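Local coordinates for protein nitrite oxidoreductase subunit A (Kuenenia stuttgartiensis, PDB 7B04) that belongs to the molybdopterin oxidoreductase family and holds an iron/sulfur cluster, molybdenum and two MD1 groups, at residues 74-79 with 90-95; 94-99 with 109-114. All blocks are in the same frame, centred on the assembly; numbering follows the deposited sequence.

Contact 1 of 2, residues 74-79 with 90-95; sequences ACRIRA and EQNYDH. With SF4 (iron/sulfur cluster), chain C.
R78 reaches across to N92 with the edge of its guanidinium group, and the amide oxygen is the point where the two side chains meet. The shorter bond runs from R78 NE to N92 OD1, 2.5 Å; R78 NH2 adds a weak second one to the same oxygen. The guanidinium and amide planes are turned 49° apart, and NE lies 28° from the carbonyl plane of the amide, so the pair is not a flat, two-bond clasp. R78 runs extended from the backbone and bends at chi3 (-66°), which brings NE round to the amide. R78 NH1 is hydrogen-bonded to T62 OG1 on strand 61-66.

The other side of the N92 amide serves the same loop. N92 ND2 gives a hydrogen bond to D94 OD2 at 3.2 Å, arriving from above the carboxylate plane, and that oxygen also takes the hydroxyl of Y98. R76 lies alongside N92, pointing the same way, and crosses D94 at about a right angle; its CG touches D94 OD2 while its guanidinium turns away to the carbonyl of I719.

The two hairpin strands are joined by the antiparallel hydrogen-bonded pair R78 and E90, R78 N to E90 O at 3.2 Å and E90 N to R78 O at 2.6 Å. E90 OE2 forms salt bridges with R257 and R241 of the chain of nitrite oxidoreductase subunit B. On the cluster side, C75 SG binds iron FE4 at 2.3 Å and I77 CD1 packs 3.6 Å from sulfur S1. The chemistry is therefore divided: thiolate ligation and aliphatic cover face the cluster, while an arginine-amide-carboxylate chain, whose amide uses both its oxygen and its nitrogen, ties strand 76-82 to the loop that follows strand 85-91.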
loop_
_atom_site.group_PDB
_atom_site.type_symbol
_atom_site.label_atom_id
_atom_site.label_comp_id
_atom_site.label_asym_id
_atom_site.label_seq_id
_atom_site.Cartn_x
_atom_site.Cartn_y
_atom_site.Cartn_z
ATOM N N ALA B 74 -6.888 -7.495 -9.977
ATOM C CA ALA B 74 -7.432 -7.037 -11.258
ATOM C C ALA B 74 -8.754 -6.297 -11.067
ATOM O O ALA B 74 -9.774 -6.620 -11.681
ATOM C CB ALA B 74 -7.592 -8.205 -12.233
ATOM N N CYS B 75 -8.728 -5.292 -10.195
ATOM C CA CYS B 75 -9.949 -4.590 -9.824
ATOM C C CYS B 75 -10.577 -3.896 -11.026
ATOM O O CYS B 75 -9.889 -3.418 -11.933
ATOM C CB CYS B 75 -9.654 -3.564 -8.729
ATOM S SG CYS B 75 -9.173 -4.277 -7.142
ATOM N N ARG B 76 -11.906 -3.834 -11.013
ATOM C CA ARG B 76 -12.666 -3.093 -12.009
ATOM C C ARG B 76 -12.881 -1.683 -11.479
ATOM O O ARG B 76 -13.410 -1.497 -10.378
ATOM C CB ARG B 76 -13.995 -3.783 -12.301
ATOM C CG ARG B 76 -14.889 -2.995 -13.217
ATOM C CD ARG B 76 -14.219 -2.765 -14.551
ATOM N NE ARG B 76 -14.160 -3.951 -15.395
ATOM C CZ ARG B 76 -13.633 -3.962 -16.614
ATOM N NH1 ARG B 76 -13.131 -2.849 -17.132
ATOM N NH2 ARG B 76 -13.613 -5.083 -17.322
ATOM N N ILE B 77 -12.474 -0.695 -12.267
ATOM C CA ILE B 77 -12.233 0.651 -11.771
ATOM C C ILE B 77 -13.135 1.658 -12.469
ATOM O O ILE B 77 -13.360 1.565 -13.680
ATOM C CB ILE B 77 -10.749 0.987 -12.006
ATOM C CG1 ILE B 77 -9.862 -0.059 -11.326
ATOM C CG2 ILE B 77 -10.445 2.347 -11.532
ATOM C CD1 ILE B 77 -9.370 0.332 -9.970
ATOM N N ARG B 78 -13.641 2.632 -11.705
ATOM C CA ARG B 78 -14.411 3.754 -12.241
ATOM C C ARG B 78 -13.690 5.059 -11.910
ATOM O O ARG B 78 -13.585 5.433 -10.736
ATOM C CB ARG B 78 -15.836 3.771 -11.689
ATOM C CG ARG B 78 -16.678 4.902 -12.254
ATOM C CD ARG B 78 -18.137 4.800 -11.842
ATOM N NE ARG B 78 -18.790 3.626 -12.414
ATOM C CZ ARG B 78 -19.230 3.547 -13.667
ATOM N NH1 ARG B 78 -19.087 4.575 -14.491
ATOM N NH2 ARG B 78 -19.813 2.436 -14.096
ATOM N N ALA B 79 -13.207 5.751 -12.938
ATOM C CA ALA B 79 -12.481 7.004 -12.786
ATOM C C ALA B 79 -13.358 8.177 -13.212
ATOM O O ALA B 79 -14.179 8.054 -14.124
ATOM C CB ALA B 79 -11.184 6.996 -13.603
ATOM N N GLU B 90 -12.729 5.824 -8.279
ATOM C CA GLU B 90 -13.518 5.273 -7.163
ATOM C C GLU B 90 -13.903 3.849 -7.494
ATOM O O GLU B 90 -13.813 3.463 -8.635
ATOM C CB GLU B 90 -14.791 6.060 -6.908
ATOM C CG GLU B 90 -15.429 5.716 -5.582
ATOM C CD GLU B 90 -16.483 6.650 -5.061
ATOM O OE1 GLU B 90 -17.403 6.174 -4.459
ATOM O OE2 GLU B 90 -16.360 7.833 -5.255
ATOM N N GLN B 91 -14.260 3.086 -6.485
ATOM C CA GLN B 91 -14.719 1.733 -6.751
ATOM C C GLN B 91 -15.999 1.768 -7.572
ATOM O O GLN B 91 -16.776 2.726 -7.518
ATOM C CB GLN B 91 -14.974 0.972 -5.453
ATOM C CG GLN B 91 -13.734 0.646 -4.653
ATOM C CD GLN B 91 -13.340 1.767 -3.719
ATOM O OE1 GLN B 91 -13.941 2.841 -3.733
ATOM N NE2 GLN B 91 -12.340 1.516 -2.884
ATOM N N ASN B 92 -16.207 0.716 -8.354
ATOM C CA ASN B 92 -17.384 0.665 -9.205
ATOM C C ASN B 92 -18.625 0.206 -8.454
ATOM O O ASN B 92 -19.739 0.539 -8.872
ATOM C CB ASN B 92 -17.131 -0.261 -10.396
ATOM C CG ASN B 92 -17.912 0.148 -11.627
ATOM O OD1 ASN B 92 -18.534 1.210 -11.655
ATOM N ND2 ASN B 92 -17.884 -0.694 -12.653
ATOM N N TYR B 93 -18.457 -0.519 -7.347
ATOM C CA TYR B 93 -19.571 -1.114 -6.609
ATOM C C TYR B 93 -20.455 -1.912 -7.568
ATOM O O TYR B 93 -21.642 -1.638 -7.758
ATOM C CB TYR B 93 -20.367 -0.043 -5.856
ATOM C CG TYR B 93 -19.702 0.423 -4.577
ATOM C CD1 TYR B 93 -19.983 -0.189 -3.360
ATOM C CD2 TYR B 93 -18.791 1.473 -4.585
ATOM C CE1 TYR B 93 -19.376 0.233 -2.189
ATOM C CE2 TYR B 93 -18.180 1.900 -3.419
ATOM C CZ TYR B 93 -18.477 1.277 -2.226
ATOM O OH TYR B 93 -17.873 1.696 -1.062
ATOM N N ASP B 94 -19.826 -2.909 -8.195
ATOM C CA ASP B 94 -20.412 -3.632 -9.312
ATOM C C ASP B 94 -20.464 -5.145 -9.149
ATOM O O ASP B 94 -20.948 -5.827 -10.060
ATOM C CB ASP B 94 -19.618 -3.321 -10.585
ATOM C CG ASP B 94 -18.133 -3.589 -10.408
ATOM O OD1 ASP B 94 -17.706 -3.838 -9.259
ATOM O OD2 ASP B 94 -17.392 -3.549 -11.411
ATOM N N HIS B 95 -19.989 -5.690 -8.030
ATOM C CA HIS B 95 -19.840 -7.138 -7.928
ATOM C C HIS B 95 -21.181 -7.858 -7.931
ATOM O O HIS B 95 -21.263 -8.998 -8.404
ATOM C CB HIS B 95 -19.030 -7.487 -6.687
ATOM C CG HIS B 95 -17.627 -6.969 -6.734
ATOM N ND1 HIS B 95 -17.273 -5.734 -6.234
ATOM C CD2 HIS B 95 -16.494 -7.508 -7.243
ATOM C CE1 HIS B 95 -15.981 -5.540 -6.424
ATOM N NE2 HIS B 95 -15.485 -6.600 -7.037
HETATM FE FE1 SF4 C . -4.360 -3.753 -7.111
HETATM FE FE2 SF4 C . -5.363 -1.804 -8.739
HETATM FE FE3 SF4 C . -5.604 -1.578 -6.022
HETATM FE FE4 SF4 C . -7.069 -3.451 -7.363
HETATM S S1 SF4 C . -7.214 -1.189 -7.578
HETATM S S2 SF4 C . -5.903 -3.756 -5.428
HETATM S S3 SF4 C . -5.605 -4.057 -8.997
HETATM S S4 SF4 C . -3.667 -1.591 -7.230
#

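Contact 2 of 2, residues 94-99 with 109-114; sequences DHQNYS and NWNPRM
H95 ND1 donates to N111 OD1 at 2.7 Å with an N-H...O angle of 154°, and the donor lies in the carbonyl plane of the amide. At the other nitrogen of the imidazole, R113 NE donates to H95 NE2 at 2.9 Å, less straight and tilted from both the ring and the guanidinium, whose planes stand 77° apart. The two bonds fit a neutral ring with its proton on ND1 and would restrain its rotation about CB-CG. With chi1 at -64°, CG lies beside the backbone N, and the ring extends toward 109-114.

Each face of the imidazole has an oxygen near its rim: W110 O on one, D94 OD1 on the opposite, 3.6 Å above the plane. W110 CB packs 3.4 Å from H95 CG; the imidazole and the five-membered ring of W110 are near parallel but displaced, with little overlap. Beyond the histidine, R113 NH2 forms a salt bridge with E316 and NH1 bonds to H73 O, while N111 ND2 reaches M347 O of subunit B.

H95 opens a 3-10 turn, and N111 precedes a cis peptide bond to P112. H95 thus joins two loop segments beside the iron/sulfur site, to which M114 and C115 belong.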
loop_
_atom_site.group_PDB
_atom_site.type_symbol
_atom_site.label_atom_id
_atom_site.label_comp_id
_atom_site.label_asym_id
_atom_site.label_seq_id
_atom_site.Cartn_x
_atom_site.Cartn_y
_atom_site.Cartn_z
ATOM N N ASP B 94 -19.826 -2.909 -8.195
ATOM C CA ASP B 94 -20.412 -3.632 -9.312
ATOM C C ASP B 94 -20.464 -5.145 -9.149
ATOM O O ASP B 94 -20.948 -5.827 -10.060
ATOM C CB ASP B 94 -19.618 -3.321 -10.585
ATOM C CG ASP B 94 -18.133 -3.589 -10.408
ATOM O OD1 ASP B 94 -17.706 -3.838 -9.259
ATOM O OD2 ASP B 94 -17.392 -3.549 -11.411
ATOM N N HIS B 95 -19.989 -5.690 -8.030
ATOM C CA HIS B 95 -19.840 -7.138 -7.928
ATOM C C HIS B 95 -21.181 -7.858 -7.931
ATOM O O HIS B 95 -21.263 -8.998 -8.404
ATOM C CB HIS B 95 -19.030 -7.487 -6.687
ATOM C CG HIS B 95 -17.627 -6.969 -6.734
ATOM N ND1 HIS B 95 -17.273 -5.734 -6.234
ATOM C CD2 HIS B 95 -16.494 -7.508 -7.243
ATOM C CE1 HIS B 95 -15.981 -5.540 -6.424
ATOM N NE2 HIS B 95 -15.485 -6.600 -7.037
ATOM N N GLN B 96 -22.227 -7.228 -7.389
ATOM C CA GLN B 96 -23.573 -7.786 -7.484
ATOM C C GLN B 96 -23.935 -8.157 -8.917
ATOM O O GLN B 96 -24.670 -9.126 -9.144
ATOM C CB GLN B 96 -24.592 -6.791 -6.925
ATOM C CG GLN B 96 -24.684 -5.474 -7.679
ATOM C CD GLN B 96 -23.707 -4.434 -7.166
ATOM O OE1 GLN B 96 -22.738 -4.757 -6.475
ATOM N NE2 GLN B 96 -23.956 -3.176 -7.502
ATOM N N ASN B 97 -23.437 -7.400 -9.892
ATOM C CA ASN B 97 -23.815 -7.575 -11.285
ATOM C C ASN B 97 -22.982 -8.619 -12.015
ATOM O O ASN B 97 -23.334 -8.986 -13.142
ATOM C CB ASN B 97 -23.713 -6.238 -12.023
ATOM C CG ASN B 97 -24.638 -5.183 -11.444
ATOM O OD1 ASN B 97 -25.778 -5.475 -11.084
ATOM N ND2 ASN B 97 -24.150 -3.950 -11.351
ATOM N N TYR B 98 -21.904 -9.118 -11.413
ATOM C CA TYR B 98 -21.079 -10.102 -12.102
ATOM C C TYR B 98 -21.817 -11.437 -12.201
ATOM O O TYR B 98 -22.437 -11.888 -11.234
ATOM C CB TYR B 98 -19.747 -10.299 -11.372
ATOM C CG TYR B 98 -18.831 -9.091 -11.343
ATOM C CD1 TYR B 98 -19.150 -7.923 -12.027
ATOM C CD2 TYR B 98 -17.639 -9.127 -10.633
ATOM C CE1 TYR B 98 -18.309 -6.824 -11.992
ATOM C CE2 TYR B 98 -16.792 -8.039 -10.595
ATOM C CZ TYR B 98 -17.130 -6.891 -11.277
ATOM O OH TYR B 98 -16.283 -5.808 -11.238
ATOM N N SER B 99 -21.740 -12.079 -13.376
ATOM C CA SER B 99 -22.451 -13.329 -13.651
ATOM C C SER B 99 -21.709 -14.100 -14.744
ATOM O O SER B 99 -20.802 -13.557 -15.386
ATOM C CB SER B 99 -23.907 -13.044 -14.025
ATOM O OG SER B 99 -23.976 -12.420 -15.293
ATOM N N ASN B 109 -21.219 -8.816 -1.411
ATOM C CA ASN B 109 -20.242 -8.973 -0.343
ATOM C C ASN B 109 -18.812 -8.863 -0.846
ATOM O O ASN B 109 -17.883 -8.838 -0.031
ATOM C CB ASN B 109 -20.429 -10.317 0.358
ATOM C CG ASN B 109 -21.737 -10.411 1.119
ATOM O OD1 ASN B 109 -22.293 -9.402 1.554
ATOM N ND2 ASN B 109 -22.237 -11.628 1.285
ATOM N N TRP B 110 -18.636 -8.715 -2.147
ATOM C CA TRP B 110 -17.285 -8.643 -2.750
ATOM C C TRP B 110 -16.806 -7.193 -2.782
ATOM O O TRP B 110 -15.646 -6.970 -2.991
ATOM C CB TRP B 110 -17.363 -9.212 -4.168
ATOM C CG TRP B 110 -17.120 -10.679 -4.335
ATOM C CD1 TRP B 110 -18.061 -11.648 -4.422
ATOM C CD2 TRP B 110 -15.863 -11.347 -4.527
ATOM N NE1 TRP B 110 -17.484 -12.867 -4.618
ATOM C CE2 TRP B 110 -16.137 -12.712 -4.681
ATOM C CE3 TRP B 110 -14.534 -10.930 -4.568
ATOM C CZ2 TRP B 110 -15.141 -13.657 -4.864
ATOM C CZ3 TRP B 110 -13.548 -11.866 -4.725
ATOM C CH2 TRP B 110 -13.850 -13.209 -4.877
ATOM N N ASN B 111 -17.708 -6.260 -2.510
ATOM C CA ASN B 111 -17.504 -4.793 -2.576
ATOM C C ASN B 111 -16.629 -4.312 -1.421
ATOM O O ASN B 111 -16.559 -5.010 -0.434
ATOM C CB ASN B 111 -18.851 -4.078 -2.509
ATOM C CG ASN B 111 -19.642 -4.105 -3.791
ATOM O OD1 ASN B 111 -19.217 -4.659 -4.773
ATOM N ND2 ASN B 111 -20.806 -3.513 -3.797
ATOM N N PRO B 112 -16.071 -3.084 -1.437
ATOM C CA PRO B 112 -15.678 -2.334 -2.632
ATOM C C PRO B 112 -14.443 -2.880 -3.355
ATOM O O PRO B 112 -14.364 -2.807 -4.517
ATOM C CB PRO B 112 -15.504 -0.927 -2.087
ATOM C CG PRO B 112 -14.985 -1.147 -0.728
ATOM C CD PRO B 112 -15.708 -2.366 -0.244
ATOM N N ARG B 113 -13.484 -3.346 -2.576
ATOM C CA ARG B 113 -12.284 -4.038 -3.082
ATOM C C ARG B 113 -11.373 -3.199 -3.989
ATOM O O ARG B 113 -11.425 -3.361 -5.177
ATOM C CB ARG B 113 -12.747 -5.411 -3.565
ATOM C CG ARG B 113 -11.998 -6.007 -4.732
ATOM C CD ARG B 113 -12.821 -7.193 -5.063
ATOM N NE ARG B 113 -12.716 -7.242 -6.478
ATOM C CZ ARG B 113 -11.754 -7.871 -7.071
ATOM N NH1 ARG B 113 -11.691 -7.899 -8.384
ATOM N NH2 ARG B 113 -10.872 -8.500 -6.335
ATOM N N MET B 114 -10.587 -2.301 -3.413
ATOM C CA MET B 114 -9.591 -1.546 -4.159
ATOM C C MET B 114 -8.420 -1.291 -3.213
ATOM O O MET B 114 -8.533 -1.490 -2.002
ATOM C CB MET B 114 -10.187 -0.234 -4.689
ATOM C CG MET B 114 -9.699 0.192 -6.042
ATOM S SD MET B 114 -10.708 1.453 -6.844
ATOM C CE MET B 114 -9.410 2.509 -7.500
#

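In the fold
Both contacts are buried, their centres 8 Å apart, and they share D94 and H95, so contact 1 passes into contact 2 along the chain. Contact 1 pairs two strands of the three-stranded antiparallel sheet and supplies a cysteine ligand to the cluster; contact 2 joins two irregular loop segments between strand 85-91 and helix 116-119. Accordingly, contact 1 mixes two backbone bonds between strands with side-chain bonds from R78 to N92, whereas both hydrogen bonds across the second run between side chains. They also touch directly beside the cluster, where I77 CD1 meets M114 CE at 3.3 Å. Each has polar groups that reach subunit B, placing the pair at the subunit interface.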